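Local coordinates for protein beta-glucanase (PDB 3WVJ) that probably hydrolyses mixed-linkage beta-1,3-1,4-glucans such as lichenan, as a family 16 glycoside hydrolase built on a beta-jellyroll, at residues 152-155 against 156-159; 139-142 against 143-146. All coordinates share one frame; numbering follows the deposited sequence.

Interaction 1: residues 152-155 against 156-159; sequences EWRP and DYID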
loop_
_atom_site.group_PDB
_atom_site.type_symbol
_atom_site.label_atom_id
_atom_site.label_comp_id
_atom_site.label_asym_id
_atom_site.label_seq_id
_atom_site.Cartn_x
_atom_site.Cartn_y
_atom_site.Cartn_z
ATOM N N GLU A 152 -10.193 -8.928 -3.903
ATOM C CA GLU A 152 -11.559 -8.605 -4.325
ATOM C C GLU A 152 -12.254 -8.244 -3.028
ATOM O O GLU A 152 -12.384 -9.071 -2.118
ATOM C CB GLU A 152 -12.287 -9.738 -5.030
ATOM C CG GLU A 152 -13.671 -9.281 -5.569
ATOM C CD GLU A 152 -14.661 -10.402 -5.917
ATOM O OE1 GLU A 152 -14.724 -11.425 -5.205
ATOM O OE2 GLU A 152 -15.418 -10.283 -6.904
ATOM N N TRP A 153 -12.685 -6.999 -2.960
ATOM C CA TRP A 153 -13.449 -6.442 -1.869
ATOM C C TRP A 153 -14.917 -6.434 -2.210
ATOM O O TRP A 153 -15.341 -5.882 -3.260
ATOM C CB TRP A 153 -12.970 -5.033 -1.589
ATOM C CG TRP A 153 -13.730 -4.244 -0.548
ATOM C CD1 TRP A 153 -14.320 -4.698 0.655
ATOM C CD2 TRP A 153 -13.916 -2.792 -0.537
ATOM N NE1 TRP A 153 -14.874 -3.642 1.360
ATOM C CE2 TRP A 153 -14.688 -2.476 0.688
ATOM C CE3 TRP A 153 -13.611 -1.765 -1.434
ATOM C CZ2 TRP A 153 -15.092 -1.173 0.990
ATOM C CZ3 TRP A 153 -13.995 -0.465 -1.108
ATOM C CH2 TRP A 153 -14.715 -0.172 0.068
ATOM N N ARG A 154 -15.705 -7.018 -1.310
ATOM C CA ARG A 154 -17.151 -7.139 -1.470
ATOM C C ARG A 154 -17.836 -6.832 -0.138
ATOM O O ARG A 154 -17.176 -6.701 0.906
ATOM C CB ARG A 154 -17.548 -8.530 -2.004
ATOM C CG ARG A 154 -17.108 -8.840 -3.430
ATOM C CD ARG A 154 -18.014 -8.171 -4.462
ATOM N NE ARG A 154 -17.314 -8.007 -5.725
ATOM C CZ ARG A 154 -17.662 -7.115 -6.666
ATOM N NH1 ARG A 154 -18.724 -6.312 -6.455
ATOM N NH2 ARG A 154 -16.959 -7.006 -7.805
ATOM N N PRO A 155 -19.153 -6.670 -0.160
ATOM C CA PRO A 155 -19.774 -6.214 1.095
ATOM C C PRO A 155 -19.550 -7.161 2.263
ATOM O O PRO A 155 -19.501 -6.738 3.432
ATOM C CB PRO A 155 -21.273 -6.139 0.729
ATOM C CG PRO A 155 -21.285 -6.047 -0.781
ATOM C CD PRO A 155 -20.119 -6.828 -1.260
ATOM N N ASP A 156 -19.381 -8.455 1.993
ATOM C CA ASP A 156 -19.242 -9.411 3.093
ATOM C C ASP A 156 -17.843 -9.979 3.233
ATOM O O ASP A 156 -17.605 -10.803 4.120
ATOM C CB ASP A 156 -20.192 -10.576 2.880
ATOM C CG ASP A 156 -21.609 -10.272 3.344
ATOM O OD1 ASP A 156 -21.767 -9.426 4.235
ATOM O OD2 ASP A 156 -22.588 -10.895 2.853
ATOM N N TYR A 157 -16.932 -9.644 2.320
ATOM C CA TYR A 157 -15.622 -10.310 2.389
ATOM C C TYR A 157 -14.556 -9.572 1.658
ATOM O O TYR A 157 -14.832 -8.658 0.863
ATOM C CB TYR A 157 -15.673 -11.788 1.889
ATOM C CG TYR A 157 -15.971 -11.903 0.408
ATOM C CD1 TYR A 157 -14.951 -11.832 -0.539
ATOM C CD2 TYR A 157 -17.263 -12.053 -0.038
ATOM C CE1 TYR A 157 -15.216 -11.917 -1.874
ATOM C CE2 TYR A 157 -17.545 -12.152 -1.371
ATOM C CZ TYR A 157 -16.529 -12.087 -2.272
ATOM O OH TYR A 157 -16.835 -12.213 -3.564
ATOM N N ILE A 158 -13.333 -10.009 1.930
ATOM C CA ILE A 158 -12.164 -9.601 1.199
ATOM C C ILE A 158 -11.386 -10.872 0.851
ATOM O O ILE A 158 -10.973 -11.602 1.714
ATOM C CB ILE A 158 -11.265 -8.625 1.998
ATOM C CG1 ILE A 158 -12.060 -7.382 2.445
ATOM C CG2 ILE A 158 -10.179 -8.077 1.080
ATOM C CD1 ILE A 158 -11.344 -6.512 3.477
ATOM N N ASP A 159 -11.170 -11.093 -0.430
ATOM C CA ASP A 159 -10.408 -12.227 -0.878
ATOM C C ASP A 159 -9.064 -11.781 -1.362
ATOM O O ASP A 159 -9.007 -10.926 -2.293
ATOM C CB ASP A 159 -11.163 -12.896 -2.025
ATOM C CG ASP A 159 -12.244 -13.784 -1.535
ATOM O OD1 ASP A 159 -12.337 -14.070 -0.301
ATOM O OD2 ASP A 159 -13.021 -14.225 -2.398
#
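Glu152 and Arg154 face Tyr157 across a tight beta hairpin of the jellyroll, where strand 147-154 turns back into strand 157-162 through Pro155 and Asp156. These two residues have the backbone angles of a type I turn, and the strand segments run antiparallel at 174°. Glu152 and Asp159 exchange both backbone bonds, whereas nearer the turn Arg154 N gives the regular bond to Tyr157 O and the return bond from Tyr157 N is long. On the face bearing Glu152, Arg154 and Tyr157, the phenol ring is met in two ways. Arg154 lies alongside it and sets CB over one face, 3.9 Å from the ring centroid, a CH-pi contact; farther along, Arg154 CG comes within 3.4 Å of Tyr157 OH. Glu152 instead arrives at the ring edge: its chain, with CG anti to the backbone N (chi1 -174°), brings OE1 to accept from Tyr157 OH at 2.8 Å, from above the carboxylate plane, which stands 61° from the ring plane. Glu152 OE2 forms a salt bridge with Arg154 NE at 3.2 Å, so both carboxylate oxygens are engaged. Arg154 NH2 continues to Pro215 O, and Arg169 makes a cation-pi contact with the tyrosine. Asp159, whose carboxylate lies near that of Glu152, is salt-bridged to Lys166 and Arg169, which probably offsets the like charges. The reverse face carries Trp153 and Ile158, which both pack on Ile108 of strand 106-113; the indole also bonds through NE1 to Pro175 O and meets Tyr74 edge-to-face. Between this non-hydrogen-bonded pair, Trp153 CD1 touches Ile158 CG1 at 3.9 Å.

Interaction 2: residues 139-142 against 143-146; sequences GFDA and SQDF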
loop_
_atom_site.group_PDB
_atom_site.type_symbol
_atom_site.label_atom_id
_atom_site.label_comp_id
_atom_site.label_asym_id
_atom_site.label_seq_id
_atom_site.Cartn_x
_atom_site.Cartn_y
_atom_site.Cartn_z
ATOM N N GLY A 139 6.104 -18.283 -0.413
ATOM C CA GLY A 139 6.771 -19.359 -1.127
ATOM C C GLY A 139 7.697 -18.806 -2.182
ATOM O O GLY A 139 8.154 -19.536 -3.042
ATOM N N PHE A 140 7.961 -17.507 -2.108
ATOM C CA PHE A 140 9.034 -16.861 -2.857
ATOM C C PHE A 140 9.414 -15.578 -2.127
ATOM O O PHE A 140 8.772 -15.194 -1.162
ATOM C CB PHE A 140 8.583 -16.509 -4.299
ATOM C CG PHE A 140 7.312 -15.683 -4.368
ATOM C CD1 PHE A 140 7.335 -14.309 -4.161
ATOM C CD2 PHE A 140 6.090 -16.285 -4.665
ATOM C CE1 PHE A 140 6.170 -13.549 -4.263
ATOM C CE2 PHE A 140 4.915 -15.530 -4.759
ATOM C CZ PHE A 140 4.953 -14.154 -4.567
ATOM N N ASP A 141 10.437 -14.889 -2.619
ATOM C CA ASP A 141 10.877 -13.641 -2.009
ATOM C C ASP A 141 10.338 -12.415 -2.754
ATOM O O ASP A 141 10.682 -12.170 -3.899
ATOM C CB ASP A 141 12.394 -13.587 -1.951
ATOM C CG ASP A 141 12.899 -12.409 -1.145
ATOM O OD1 ASP A 141 12.216 -11.367 -1.098
ATOM O OD2 ASP A 141 13.984 -12.537 -0.535
ATOM N N ALA A 142 9.535 -11.611 -2.057
ATOM C CA ALA A 142 8.773 -10.552 -2.706
ATOM C C ALA A 142 9.677 -9.409 -3.143
ATOM O O ALA A 142 9.320 -8.603 -3.989
ATOM C CB ALA A 142 7.685 -10.052 -1.777
ATOM N N SER A 143 10.862 -9.351 -2.554
ATOM C CA SER A 143 11.812 -8.325 -2.908
ATOM C C SER A 143 12.672 -8.711 -4.134
ATOM O O SER A 143 13.458 -7.911 -4.593
ATOM C CB SER A 143 12.713 -8.044 -1.703
ATOM O OG SER A 143 13.569 -9.132 -1.421
ATOM N N GLN A 144 12.543 -9.925 -4.652
ATOM C CA GLN A 144 13.527 -10.400 -5.608
ATOM C C GLN A 144 13.150 -10.063 -7.011
ATOM O O GLN A 144 14.022 -9.905 -7.841
ATOM C CB GLN A 144 13.700 -11.912 -5.556
ATOM C CG GLN A 144 14.553 -12.477 -4.431
ATOM C CD GLN A 144 15.888 -11.778 -4.236
ATOM O OE1 GLN A 144 16.895 -12.225 -4.763
ATOM N NE2 GLN A 144 15.899 -10.687 -3.447
ATOM N N ASP A 145 11.846 -10.018 -7.279
ATOM C CA ASP A 145 11.316 -9.666 -8.566
ATOM C C ASP A 145 9.881 -9.156 -8.411
ATOM O O ASP A 145 9.350 -9.083 -7.298
ATOM C CB ASP A 145 11.379 -10.843 -9.528
ATOM C CG ASP A 145 11.666 -10.403 -10.972
ATOM O OD1 ASP A 145 12.467 -11.088 -11.624
ATOM O OD2 ASP A 145 11.129 -9.371 -11.471
ATOM N N PHE A 146 9.258 -8.775 -9.516
ATOM C CA PHE A 146 7.923 -8.233 -9.421
ATOM C C PHE A 146 6.944 -9.385 -9.348
ATOM O O PHE A 146 7.225 -10.445 -9.906
ATOM C CB PHE A 146 7.658 -7.295 -10.602
ATOM C CG PHE A 146 8.465 -6.043 -10.541
ATOM C CD1 PHE A 146 7.923 -4.895 -10.021
ATOM C CD2 PHE A 146 9.782 -6.019 -11.020
ATOM C CE1 PHE A 146 8.639 -3.743 -9.944
ATOM C CE2 PHE A 146 10.515 -4.853 -10.968
ATOM C CZ PHE A 146 9.939 -3.724 -10.408
#
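Asp141 folds its side chain back over Ser143 and Gln144, making an Asx turn superposed on a type I beta turn in the loop between strands 134-137 and 147-154. Asp141 CB lies against the aliphatic part of Gln144, 3.5 Å from Gln144 CG. One bond farther out, Asp141 CG stands 3.7 Å from Gln144 CG, and there the carboxylate divides. With CG anti to the backbone N (chi1 -172°), OD1 is carried to the start of the next segment. Asp141 OD1 accepts Ser143 N at 2.8 Å on its anti side, the bond that defines the Asx turn. Ser143 OG donates to this same Asp141 OD1 at 2.6 Å, from farther above the carboxylate plane but on the same face of it. Asp141 OD2 comes no nearer than 3.5 Å to Ser143 OG and has Gln144 CG at 3.9 Å, neither a hydrogen bond. In the backbone, Asp141 O receives Gln144 N at 3.0 Å, closing the beta turn round Ala142 and Ser143. The Gln144 chain bends at chi2 and sends NE2 towards Ser143 OG, where it makes a weak bond. Thr117 OG1 joins the network by bonding to both Asp141 OD1 and Ser143 OG, while Ala142 shares backbone hydrogen bonds with Ala83 and Thr117. Lys85 also touches the side chains of Asp141 and Ser143. Asp141 OD1 thus takes the Ser143 N-H and sits in a triangle with the hydroxyls of Ser143 and Thr117, which share their protons within it; these bonds fix the rotation of the aspartate and would be expected to favour its ionised form.

In the fold
Both contacts are local turns, each with type I geometry, and they bracket strand 147-154: interaction 2 lies in the loop leading into it, interaction 1 at the hairpin leaving it. Their centres are 26 Å apart and their nearest atoms about 15 Å, so they do not touch. Interaction 1 is partly buried and pairs two strands, with an apolar pair on one face and an aromatic, carboxylate and guanidinium cluster on the other. Interaction 2 sits at the surface without regular strand structure and depends on a carboxylate, amides and hydroxyls. In both, an acidic side chain accepts a hydrogen bond from a hydroxyl, but Glu152 reaches across paired strands, whereas Asp141 curls onto its own turn.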